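Local coordinates for protein SMG-7 (Caenorhabditis elegans, PDB 3ZHE) that pairs with SMG-5 through 14-3-3-like domains in nonsense-mediated mRNA decay, and may, like its family, bind telomeric DNA and telomerase RNA, at residues Tyr25-Met30 / Ile79-Asp84; Met32-Phe37 / His90-Ile95; Ser55-Ile60 / His72-Leu77; His187-His192 / Ser359-Tyr364. All blocks are in the same frame, centred on the assembly; numbering follows the deposited sequence.

Contact 1: residues Tyr25-Met30 / Ile79-Asp84; sequences YLRHLM and IGFLTD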
# COMPACT_ATOMS: atom_id res chain seq x y z
N TYR B 25 -1.31 23.13 -14.09
CA TYR B 25 -2.54 23.07 -13.32
C TYR B 25 -2.54 21.87 -12.37
O TYR B 25 -2.94 22.00 -11.21
CB TYR B 25 -3.74 22.98 -14.27
CG TYR B 25 -5.06 23.30 -13.62
CD1 TYR B 25 -5.80 22.33 -12.96
CD2 TYR B 25 -5.59 24.59 -13.68
CE1 TYR B 25 -7.01 22.62 -12.37
CE2 TYR B 25 -6.80 24.89 -13.10
CZ TYR B 25 -7.51 23.90 -12.44
OH TYR B 25 -8.72 24.20 -11.86
N LEU B 26 -2.11 20.71 -12.87
CA LEU B 26 -2.06 19.49 -12.06
C LEU B 26 -1.13 19.65 -10.87
O LEU B 26 -1.49 19.33 -9.73
CB LEU B 26 -1.60 18.31 -12.92
CG LEU B 26 -2.62 17.69 -13.87
CD1 LEU B 26 -2.01 16.50 -14.60
CD2 LEU B 26 -3.86 17.27 -13.10
N ARG B 27 0.07 20.16 -11.13
CA ARG B 27 1.06 20.37 -10.08
C ARG B 27 0.56 21.38 -9.05
O ARG B 27 0.80 21.23 -7.85
CB ARG B 27 2.40 20.82 -10.66
CG ARG B 27 3.11 19.74 -11.46
CD ARG B 27 4.57 20.10 -11.69
NE ARG B 27 4.71 21.38 -12.38
CZ ARG B 27 4.76 21.52 -13.70
NH1 ARG B 27 4.68 20.45 -14.48
NH2 ARG B 27 4.89 22.72 -14.24
N HIS B 28 -0.14 22.41 -9.52
CA HIS B 28 -0.73 23.37 -8.59
C HIS B 28 -1.81 22.71 -7.73
O HIS B 28 -1.95 23.03 -6.55
CB HIS B 28 -1.29 24.59 -9.33
CG HIS B 28 -1.64 25.73 -8.43
ND1 HIS B 28 -0.69 26.61 -7.94
CD2 HIS B 28 -2.82 26.13 -7.91
CE1 HIS B 28 -1.28 27.50 -7.17
NE2 HIS B 28 -2.58 27.23 -7.13
N LEU B 29 -2.56 21.79 -8.33
CA LEU B 29 -3.56 21.03 -7.58
C LEU B 29 -2.89 20.17 -6.52
O LEU B 29 -3.43 19.98 -5.43
CB LEU B 29 -4.41 20.16 -8.50
CG LEU B 29 -5.65 20.83 -9.10
CD1 LEU B 29 -6.53 19.82 -9.82
CD2 LEU B 29 -6.45 21.56 -8.02
N MET B 30 -1.71 19.65 -6.84
CA MET B 30 -0.92 18.89 -5.86
C MET B 30 -0.51 19.79 -4.70
O MET B 30 -0.61 19.39 -3.53
CB MET B 30 0.32 18.30 -6.52
CG MET B 30 0.05 17.10 -7.41
SD MET B 30 1.50 16.61 -8.36
CE MET B 30 1.03 14.97 -8.89
N ILE B 79 -0.19 7.87 -15.34
CA ILE B 79 0.11 6.96 -14.24
C ILE B 79 1.07 7.60 -13.24
O ILE B 79 0.84 7.56 -12.02
CB ILE B 79 0.73 5.64 -14.75
CG1 ILE B 79 -0.29 4.84 -15.57
CG2 ILE B 79 1.25 4.80 -13.59
CD1 ILE B 79 0.27 3.56 -16.14
N GLY B 80 2.12 8.22 -13.77
CA GLY B 80 3.08 8.94 -12.94
C GLY B 80 2.42 10.02 -12.10
O GLY B 80 2.60 10.06 -10.88
N PHE B 81 1.66 10.89 -12.76
CA PHE B 81 0.98 11.98 -12.06
C PHE B 81 0.07 11.49 -10.93
O PHE B 81 0.13 12.00 -9.81
CB PHE B 81 0.20 12.86 -13.04
CG PHE B 81 0.93 14.10 -13.47
CD1 PHE B 81 1.09 15.17 -12.61
CD2 PHE B 81 1.45 14.20 -14.75
CE1 PHE B 81 1.76 16.31 -13.01
CE2 PHE B 81 2.12 15.34 -15.16
CZ PHE B 81 2.28 16.39 -14.28
N LEU B 82 -0.77 10.51 -11.23
CA LEU B 82 -1.72 10.01 -10.23
C LEU B 82 -1.02 9.32 -9.06
O LEU B 82 -1.36 9.58 -7.89
CB LEU B 82 -2.72 9.06 -10.88
CG LEU B 82 -4.00 8.77 -10.09
CD1 LEU B 82 -4.68 10.07 -9.69
CD2 LEU B 82 -4.94 7.91 -10.91
N THR B 83 -0.06 8.46 -9.36
CA THR B 83 0.72 7.79 -8.32
C THR B 83 1.38 8.81 -7.40
O THR B 83 1.29 8.71 -6.17
CB THR B 83 1.79 6.87 -8.93
OG1 THR B 83 1.16 5.75 -9.56
CG2 THR B 83 2.74 6.36 -7.86
N ASP B 84 2.01 9.80 -8.01
CA ASP B 84 2.67 10.86 -7.25
C ASP B 84 1.67 11.67 -6.43
O ASP B 84 2.02 12.16 -5.36
CB ASP B 84 3.50 11.76 -8.16
CG ASP B 84 4.80 11.12 -8.58
OD1 ASP B 84 5.18 10.10 -7.96
OD2 ASP B 84 5.45 11.63 -9.51
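Helices 22-35 and 68-92 of the 14-3-3-like domain meet here through Leu26, Arg27 and Met30 on one side and Phe81 and Asp84 on the other. The two short segments run nearly parallel, at 11°, with their axes 11.3 Å apart. That spacing is bridged by side chains, and Phe81 does most of the bridging. Its ring reaches across to Leu26, and CD1 of Leu26 sits over the centre of one face, 3.9 Å from the Phe81 ring centroid. This is a CH-pi contact, only 10° off the ring normal. Leu26 CB adds a touch on Phe81 CE1 at 3.9 Å. The rim of the ring has its own neighbours. Arg27 CG lies in the ring plane, 4.0 Å from Phe81 CE1. Met30 comes in near the plane at another part of the edge, with its CE 3.7 Å from Phe81 CD1. The Met30 chain is extended beyond CG (chi2 171°), which carries the methyl across to the second helix, where it also meets Asp84 CB at 4.1 Å. Cutting Phe81 back to an alanine is likely to leave a gap beneath Leu26 CD1 and to take the shared neighbour from Arg27 CG and Met30 CE. The polar end of Asp84 belongs to another surface: its OD2 is hydrogen-bonded to Gln125 of the SMG-5 chain, on which Phe81 and Arg27 also pack. Within SMG-7 itself, Phe49 of helix 45-63 touches both Leu26 and Met30. Between segments 25-30 and 79-84 the contact is thus apolar and CH-pi in kind, while the carboxylate of Asp84 is used at the heterodimer interface.

Contact 2: residues Met32-Phe37 / His90-Ile95; sequences MFVADF and HYHYEI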
# COMPACT_ATOMS: atom_id res chain seq x y z
N MET B 32 -2.01 22.51 -3.70
CA MET B 32 -3.22 22.82 -2.93
C MET B 32 -3.67 21.61 -2.10
O MET B 32 -4.30 21.77 -1.06
CB MET B 32 -4.35 23.29 -3.85
CG MET B 32 -4.03 24.58 -4.61
SD MET B 32 -5.45 25.28 -5.47
CE MET B 32 -6.53 25.68 -4.09
N PHE B 33 -3.34 20.41 -2.57
CA PHE B 33 -3.65 19.19 -1.83
C PHE B 33 -2.81 19.12 -0.56
O PHE B 33 -3.34 18.98 0.54
CB PHE B 33 -3.40 17.95 -2.69
CG PHE B 33 -4.66 17.31 -3.22
CD1 PHE B 33 -5.48 16.56 -2.38
CD2 PHE B 33 -5.02 17.45 -4.55
CE1 PHE B 33 -6.64 15.97 -2.87
CE2 PHE B 33 -6.17 16.86 -5.04
CZ PHE B 33 -6.98 16.12 -4.20
N VAL B 34 -1.49 19.21 -0.73
CA VAL B 34 -0.56 19.20 0.39
C VAL B 34 -0.85 20.33 1.38
O VAL B 34 -0.77 20.15 2.60
CB VAL B 34 0.90 19.29 -0.10
CG1 VAL B 34 1.85 19.56 1.05
CG2 VAL B 34 1.29 18.02 -0.84
N ALA B 35 -1.22 21.49 0.84
CA ALA B 35 -1.54 22.66 1.65
C ALA B 35 -2.72 22.41 2.59
O ALA B 35 -2.68 22.78 3.76
CB ALA B 35 -1.82 23.86 0.76
N ASP B 36 -3.77 21.78 2.07
CA ASP B 36 -4.98 21.53 2.85
C ASP B 36 -5.78 20.38 2.25
O ASP B 36 -6.79 20.61 1.57
CB ASP B 36 -5.83 22.80 2.92
CG ASP B 36 -6.84 22.77 4.05
OD1 ASP B 36 -7.34 21.68 4.39
OD2 ASP B 36 -7.14 23.85 4.60
N PHE B 37 -5.34 19.14 2.51
CA PHE B 37 -5.98 17.95 1.96
C PHE B 37 -7.48 17.88 2.28
O PHE B 37 -8.29 17.54 1.42
CB PHE B 37 -5.28 16.69 2.48
CG PHE B 37 -5.99 15.40 2.15
CD1 PHE B 37 -5.82 14.81 0.91
CD2 PHE B 37 -6.80 14.78 3.08
CE1 PHE B 37 -6.47 13.63 0.60
CE2 PHE B 37 -7.45 13.59 2.78
CZ PHE B 37 -7.28 13.02 1.54
N HIS B 90 -0.19 10.86 1.01
CA HIS B 90 0.26 10.01 2.12
C HIS B 90 1.39 10.66 2.91
O HIS B 90 1.43 10.58 4.14
CB HIS B 90 0.73 8.66 1.59
CG HIS B 90 -0.37 7.66 1.43
ND1 HIS B 90 -0.53 6.91 0.28
CD2 HIS B 90 -1.35 7.27 2.27
CE1 HIS B 90 -1.57 6.11 0.42
NE2 HIS B 90 -2.09 6.31 1.62
N TYR B 91 2.31 11.30 2.19
CA TYR B 91 3.51 11.90 2.76
C TYR B 91 3.21 12.95 3.83
O TYR B 91 4.01 13.17 4.74
CB TYR B 91 4.34 12.52 1.64
CG TYR B 91 5.76 12.90 2.01
CD1 TYR B 91 6.79 11.99 1.88
CD2 TYR B 91 6.06 14.18 2.46
CE1 TYR B 91 8.09 12.33 2.21
CE2 TYR B 91 7.36 14.53 2.79
CZ TYR B 91 8.37 13.60 2.66
OH TYR B 91 9.66 13.94 2.99
N HIS B 92 2.05 13.59 3.72
CA HIS B 92 1.72 14.72 4.59
C HIS B 92 0.58 14.46 5.58
O HIS B 92 0.50 15.11 6.62
CB HIS B 92 1.42 15.97 3.76
CG HIS B 92 2.64 16.63 3.19
ND1 HIS B 92 3.21 17.74 3.77
CD2 HIS B 92 3.39 16.34 2.10
CE1 HIS B 92 4.27 18.11 3.06
NE2 HIS B 92 4.39 17.27 2.04
N TYR B 93 -0.30 13.51 5.26
CA TYR B 93 -1.47 13.26 6.09
C TYR B 93 -1.61 11.79 6.51
O TYR B 93 -1.33 10.89 5.73
CB TYR B 93 -2.74 13.73 5.38
CG TYR B 93 -2.85 15.23 5.28
CD1 TYR B 93 -2.20 15.92 4.26
CD2 TYR B 93 -3.58 15.96 6.20
CE1 TYR B 93 -2.29 17.29 4.17
CE2 TYR B 93 -3.68 17.33 6.12
CZ TYR B 93 -3.03 17.99 5.09
OH TYR B 93 -3.13 19.36 5.00
N GLU B 94 -2.04 11.58 7.75
CA GLU B 94 -2.21 10.23 8.28
C GLU B 94 -3.38 9.50 7.64
O GLU B 94 -4.45 9.39 8.23
CB GLU B 94 -2.41 10.27 9.80
CG GLU B 94 -1.27 10.89 10.57
CD GLU B 94 -1.46 10.77 12.07
OE1 GLU B 94 -2.33 9.99 12.50
OE2 GLU B 94 -0.74 11.47 12.82
N ILE B 95 -3.17 8.99 6.43
CA ILE B 95 -4.21 8.27 5.72
C ILE B 95 -4.33 6.85 6.26
O ILE B 95 -3.36 6.09 6.22
CB ILE B 95 -3.95 8.22 4.21
CG1 ILE B 95 -3.81 9.63 3.65
CG2 ILE B 95 -5.08 7.48 3.51
CD1 ILE B 95 -5.02 10.50 3.90
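Val34 and Phe37 meet His92, Tyr93 and Ile95 where helix 22-35 of the 14-3-3-like domain gives way to helix 37-42. The Tyr93 side chain is aimed at this break. Its CG lies opposite the carbonyl carbon and beside the backbone N (chi1 -70°), and the hydroxyl ends up between the two helices. There Tyr93 OH gives a weak hydrogen bond to Val34 O at 3.5 Å, and Phe37 N gives a weak one to Tyr93 OH at 3.3 Å. Asp36 sits at the N-cap of the next helix, with OD1 accepting from Thr39 N. A phenylalanine in place of Tyr93 would probably keep the ring contacts but leave Val34 O and Phe37 N without the hydroxyl that joins them. Phe37 packs its CB over one face of the Tyr93 ring, 3.6 Å from the centroid and offset toward the rim. CG of Phe37 is turned opposite its own N (chi1 171°). The two rings are oblique to each other, their planes 38° apart. The Phe37 ring also pairs edge-to-face with Phe128. Val34 uses CG1 for a second CH-pi contact. That methyl stands over the centre of one face of the imidazole, 3.4 Å from the His92 ring centroid. Ile95 adds a smaller apolar touch, its CD1 lying 4.1 Å from Phe37 CE2.

Contact 3: residues Ser55-Ile60 / His72-Leu77; sequences SMMDEI and HNVQNL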
# COMPACT_ATOMS: atom_id res chain seq x y z
N SER B 55 -8.61 14.94 -19.70
CA SER B 55 -8.59 15.94 -20.75
C SER B 55 -7.35 15.77 -21.60
O SER B 55 -7.45 15.50 -22.79
CB SER B 55 -8.63 17.36 -20.17
OG SER B 55 -8.18 18.31 -21.12
N MET B 56 -6.18 15.92 -20.97
CA MET B 56 -4.90 15.76 -21.65
C MET B 56 -4.85 14.51 -22.51
O MET B 56 -4.58 14.59 -23.72
CB MET B 56 -3.76 15.70 -20.63
CG MET B 56 -3.18 17.05 -20.27
SD MET B 56 -1.85 16.91 -19.06
CE MET B 56 -0.85 15.64 -19.82
N MET B 57 -5.13 13.37 -21.89
CA MET B 57 -5.14 12.09 -22.59
C MET B 57 -6.02 12.12 -23.84
O MET B 57 -5.61 11.68 -24.91
CB MET B 57 -5.59 10.97 -21.65
CG MET B 57 -4.69 10.79 -20.44
SD MET B 57 -5.13 9.33 -19.48
CE MET B 57 -4.96 8.05 -20.72
N ASP B 58 -7.23 12.66 -23.69
CA ASP B 58 -8.18 12.72 -24.80
C ASP B 58 -7.72 13.62 -25.94
O ASP B 58 -7.68 13.20 -27.09
CB ASP B 58 -9.56 13.15 -24.31
CG ASP B 58 -10.21 12.11 -23.42
OD1 ASP B 58 -9.77 10.95 -23.45
OD2 ASP B 58 -11.17 12.46 -22.69
N GLU B 59 -7.38 14.87 -25.62
CA GLU B 59 -6.95 15.84 -26.62
C GLU B 59 -5.72 15.34 -27.38
O GLU B 59 -5.65 15.45 -28.61
CB GLU B 59 -6.64 17.19 -25.98
CG GLU B 59 -7.63 17.65 -24.92
CD GLU B 59 -9.03 17.87 -25.45
OE1 GLU B 59 -9.18 18.16 -26.66
OE2 GLU B 59 -9.99 17.75 -24.66
N ILE B 60 -4.76 14.79 -26.64
CA ILE B 60 -3.54 14.29 -27.25
C ILE B 60 -3.80 13.03 -28.09
O ILE B 60 -3.18 12.83 -29.13
CB ILE B 60 -2.44 14.04 -26.20
CG1 ILE B 60 -2.05 15.35 -25.51
CG2 ILE B 60 -1.20 13.43 -26.83
CD1 ILE B 60 -0.94 15.22 -24.50
N HIS B 72 0.64 5.52 -25.50
CA HIS B 72 1.42 4.92 -24.41
C HIS B 72 2.14 5.98 -23.58
O HIS B 72 2.14 5.93 -22.35
CB HIS B 72 2.44 3.92 -24.97
CG HIS B 72 1.85 2.59 -25.33
ND1 HIS B 72 0.61 2.19 -24.90
CD2 HIS B 72 2.35 1.57 -26.07
CE1 HIS B 72 0.35 0.98 -25.37
NE2 HIS B 72 1.39 0.58 -26.08
N ASN B 73 2.75 6.94 -24.27
CA ASN B 73 3.49 8.02 -23.62
C ASN B 73 2.62 8.81 -22.66
O ASN B 73 2.92 8.91 -21.46
CB ASN B 73 4.12 8.94 -24.68
CG ASN B 73 5.20 9.83 -24.11
OD1 ASN B 73 4.92 10.91 -23.58
ND2 ASN B 73 6.45 9.39 -24.21
N VAL B 74 1.52 9.36 -23.18
CA VAL B 74 0.62 10.16 -22.34
C VAL B 74 -0.01 9.32 -21.22
O VAL B 74 -0.28 9.83 -20.13
CB VAL B 74 -0.45 10.90 -23.19
CG1 VAL B 74 -1.57 9.95 -23.61
CG2 VAL B 74 -1.01 12.09 -22.42
N GLN B 75 -0.22 8.03 -21.49
CA GLN B 75 -0.77 7.12 -20.49
C GLN B 75 0.17 6.94 -19.31
O GLN B 75 -0.23 7.08 -18.15
CB GLN B 75 -1.08 5.75 -21.11
CG GLN B 75 -2.35 5.70 -21.95
CD GLN B 75 -2.52 4.37 -22.66
OE1 GLN B 75 -1.57 3.59 -22.77
NE2 GLN B 75 -3.72 4.10 -23.14
N ASN B 76 1.43 6.63 -19.61
CA ASN B 76 2.44 6.49 -18.56
C ASN B 76 2.65 7.79 -17.80
O ASN B 76 2.87 7.78 -16.58
CB ASN B 76 3.75 5.96 -19.14
CG ASN B 76 3.63 4.55 -19.68
OD1 ASN B 76 2.83 3.75 -19.19
ND2 ASN B 76 4.44 4.22 -20.68
N LEU B 77 2.58 8.92 -18.51
CA LEU B 77 2.63 10.22 -17.86
C LEU B 77 1.50 10.34 -16.84
O LEU B 77 1.71 10.76 -15.69
CB LEU B 77 2.53 11.35 -18.89
CG LEU B 77 2.43 12.77 -18.32
CD1 LEU B 77 3.64 13.09 -17.46
CD2 LEU B 77 2.29 13.79 -19.44
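Ile60 N donates to Met56 O at 2.9 Å, a regular helical bond that fixes two of the residues facing helix 68-92 one turn apart. Between them in the chain lies Met57, and these three side chains pack on Val74, Gln75 and Leu77. The segments run antiparallel, at 176°, with axes 9.8 Å apart. They belong to helices 45-63 and 68-92, a helical hairpin of the 14-3-3-like domain. Val74 is at the middle. Its CG2 is turned opposite the backbone N, which leaves CG1 between N and the carbonyl carbon (chi1 78°), and CG2 is the branch that reaches across. Ile60 CD1 meets that methyl at 3.8 Å. The backbone of the other helix also comes close, with Met57 CA 4.1 Å from Val74 CG2. The two methionines extend to different neighbours, and each chain bends at chi3 near its end. Met56 CE touches Leu77 CD2 at 3.7 Å, the side chains crossing at about a right angle. Met57 CE meets the aliphatic part of Gln75, 3.7 Å from its CG, again nearly at right angles. Beyond that CG, the amide of Gln75 turns to polar partners: OE1 takes a weak bond from His72 ND1, and NE2 gives a weak one to Tyr142 O. Around the pair, Met57 packs also on Leu139 and Tyr142 of helix 122-142, and Leu77 packs on Met88 of the SMG-5 chain. The hairpin is therefore held here by methyl and methylene groups, with the amide of Gln75 bonded to groups other than helix 45-63.

Contact 4: residues His187-His192 / Ser359-Tyr364; sequences HTRALH and SDAFGY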
# COMPACT_ATOMS: atom_id res chain seq x y z
N HIS B 187 -23.59 -2.97 -14.12
CA HIS B 187 -24.18 -1.78 -14.72
C HIS B 187 -25.45 -1.36 -13.98
O HIS B 187 -25.73 -0.17 -13.81
CB HIS B 187 -24.49 -2.00 -16.21
CG HIS B 187 -23.29 -1.88 -17.11
ND1 HIS B 187 -22.67 -0.68 -17.38
CD2 HIS B 187 -22.61 -2.82 -17.80
CE1 HIS B 187 -21.65 -0.89 -18.20
NE2 HIS B 187 -21.59 -2.18 -18.47
N THR B 188 -26.22 -2.35 -13.53
CA THR B 188 -27.42 -2.09 -12.75
C THR B 188 -27.07 -1.43 -11.41
O THR B 188 -27.68 -0.43 -11.02
CB THR B 188 -28.22 -3.39 -12.50
OG1 THR B 188 -28.59 -3.97 -13.76
CG2 THR B 188 -29.47 -3.10 -11.70
N ARG B 189 -26.09 -2.00 -10.72
CA ARG B 189 -25.60 -1.44 -9.46
C ARG B 189 -25.14 0.00 -9.65
O ARG B 189 -25.38 0.87 -8.81
CB ARG B 189 -24.45 -2.28 -8.89
CG ARG B 189 -24.87 -3.62 -8.32
CD ARG B 189 -25.87 -3.45 -7.18
NE ARG B 189 -25.35 -2.63 -6.10
CZ ARG B 189 -24.76 -3.11 -5.00
NH1 ARG B 189 -24.62 -4.42 -4.85
NH2 ARG B 189 -24.32 -2.29 -4.06
N ALA B 190 -24.47 0.25 -10.77
CA ALA B 190 -24.03 1.59 -11.13
C ALA B 190 -25.23 2.51 -11.33
O ALA B 190 -25.20 3.68 -10.95
CB ALA B 190 -23.19 1.55 -12.40
N LEU B 191 -26.29 1.97 -11.93
CA LEU B 191 -27.48 2.75 -12.20
C LEU B 191 -28.19 3.17 -10.92
O LEU B 191 -28.69 4.29 -10.82
CB LEU B 191 -28.44 1.98 -13.11
CG LEU B 191 -29.77 2.66 -13.46
CD1 LEU B 191 -29.53 4.00 -14.13
CD2 LEU B 191 -30.62 1.76 -14.34
N HIS B 192 -28.22 2.27 -9.94
CA HIS B 192 -28.98 2.53 -8.72
C HIS B 192 -28.12 2.71 -7.47
O HIS B 192 -28.60 2.52 -6.35
CB HIS B 192 -29.99 1.41 -8.49
CG HIS B 192 -31.08 1.37 -9.51
ND1 HIS B 192 -32.14 2.25 -9.49
CD2 HIS B 192 -31.29 0.55 -10.57
CE1 HIS B 192 -32.95 1.98 -10.50
NE2 HIS B 192 -32.46 0.96 -11.17
N SER B 359 -21.55 -7.93 2.25
CA SER B 359 -20.33 -7.92 1.42
C SER B 359 -20.60 -7.63 -0.06
O SER B 359 -19.68 -7.51 -0.86
CB SER B 359 -19.53 -9.21 1.59
OG SER B 359 -20.17 -10.31 0.96
N ASP B 360 -21.88 -7.53 -0.40
CA ASP B 360 -22.33 -7.19 -1.74
C ASP B 360 -22.74 -5.72 -1.72
O ASP B 360 -23.13 -5.15 -2.75
CB ASP B 360 -23.50 -8.08 -2.14
CG ASP B 360 -23.18 -9.56 -1.99
OD1 ASP B 360 -22.08 -9.97 -2.42
OD2 ASP B 360 -24.02 -10.30 -1.45
N ALA B 361 -22.67 -5.14 -0.53
CA ALA B 361 -22.87 -3.71 -0.32
C ALA B 361 -24.23 -3.16 -0.74
O ALA B 361 -24.31 -2.11 -1.38
CB ALA B 361 -21.75 -2.90 -0.97
N PHE B 362 -25.31 -3.86 -0.39
CA PHE B 362 -26.64 -3.29 -0.50
C PHE B 362 -26.77 -2.27 0.63
O PHE B 362 -26.06 -2.37 1.63
CB PHE B 362 -27.72 -4.36 -0.40
CG PHE B 362 -27.45 -5.59 -1.22
CD1 PHE B 362 -27.32 -5.51 -2.60
CD2 PHE B 362 -27.32 -6.82 -0.61
CE1 PHE B 362 -27.07 -6.64 -3.35
CE2 PHE B 362 -27.07 -7.96 -1.35
CZ PHE B 362 -26.95 -7.87 -2.72
N GLY B 363 -27.66 -1.30 0.47
CA GLY B 363 -27.71 -0.17 1.38
C GLY B 363 -27.01 0.99 0.71
O GLY B 363 -27.30 2.15 0.98
N TYR B 364 -26.07 0.65 -0.16
CA TYR B 364 -25.51 1.60 -1.11
C TYR B 364 -26.20 1.33 -2.44
O TYR B 364 -25.75 1.77 -3.50
CB TYR B 364 -24.00 1.42 -1.22
CG TYR B 364 -23.26 1.66 0.08
CD1 TYR B 364 -23.08 2.95 0.56
CD2 TYR B 364 -22.75 0.60 0.83
CE1 TYR B 364 -22.42 3.18 1.75
CE2 TYR B 364 -22.08 0.83 2.02
CZ TYR B 364 -21.92 2.12 2.47
OH TYR B 364 -21.25 2.34 3.66
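Arg189 carries nearly all of this contact, reaching from helix 180-191 to the main chain of the loop 359-364. Hydrogen bonds come first. NH1 of Arg189 donates to Asp360 O at 2.7 Å. The bond is nearly straight, 166° at the hydrogen, and the oxygen lies in the guanidinium plane. NH2 of Arg189 gives a weaker, more bent bond to Ala361 O, also 2.7 Å long. A long, weak bond also joins Arg189 NH2 to Asp360 O, so two successive carbonyls share one guanidinium edge. The Arg189 chain folds at chi2 and chi3 (-60° and -58°), which brings the group round to face the loop. Ring contacts are fewer. Arg189 NH1 lies 3.6 Å from Phe362 CE1, obliquely to that ring. Outside the two segments, Trp167 makes a cation-pi contact with Arg189, and Tyr185 OH takes a weak bond from its NH1. The charges of Arg189 and Asp360 do not pair. The carboxylate of Asp360 forms a salt bridge with Lys257, and Arg189 meets Asp360 at its carbonyl. The loop residues from Ala361 to Tyr364 form a type II beta turn, with Gly363 at its third position. In what is probably a TPR-related helical array, an arginine on helix 180-191 thus ties backbone carbonyls just before and at the start of a beta turn to a helix far earlier in the chain.

In the fold
From the N terminus, helix 22-35 supplies the first half of contact 1 and, with the start of helix 37-42, that of contact 2; helix 45-63 supplies that of contact 3. Helix 68-92 then answers all three: contact 3 closes first, at 72-77, then contact 1 at 79-84, and contact 2 at 90-95. Contact 3 therefore lies within the spans of both others, while contacts 1 and 2 cross. Together they bind three helices of the 14-3-3-like domain. Contact 4 opens only afterwards. It joins helix 180-191, its centre about 30 Å from the centre of contact 1, and ties that helix to the loop between helices 337-348 and 377-389.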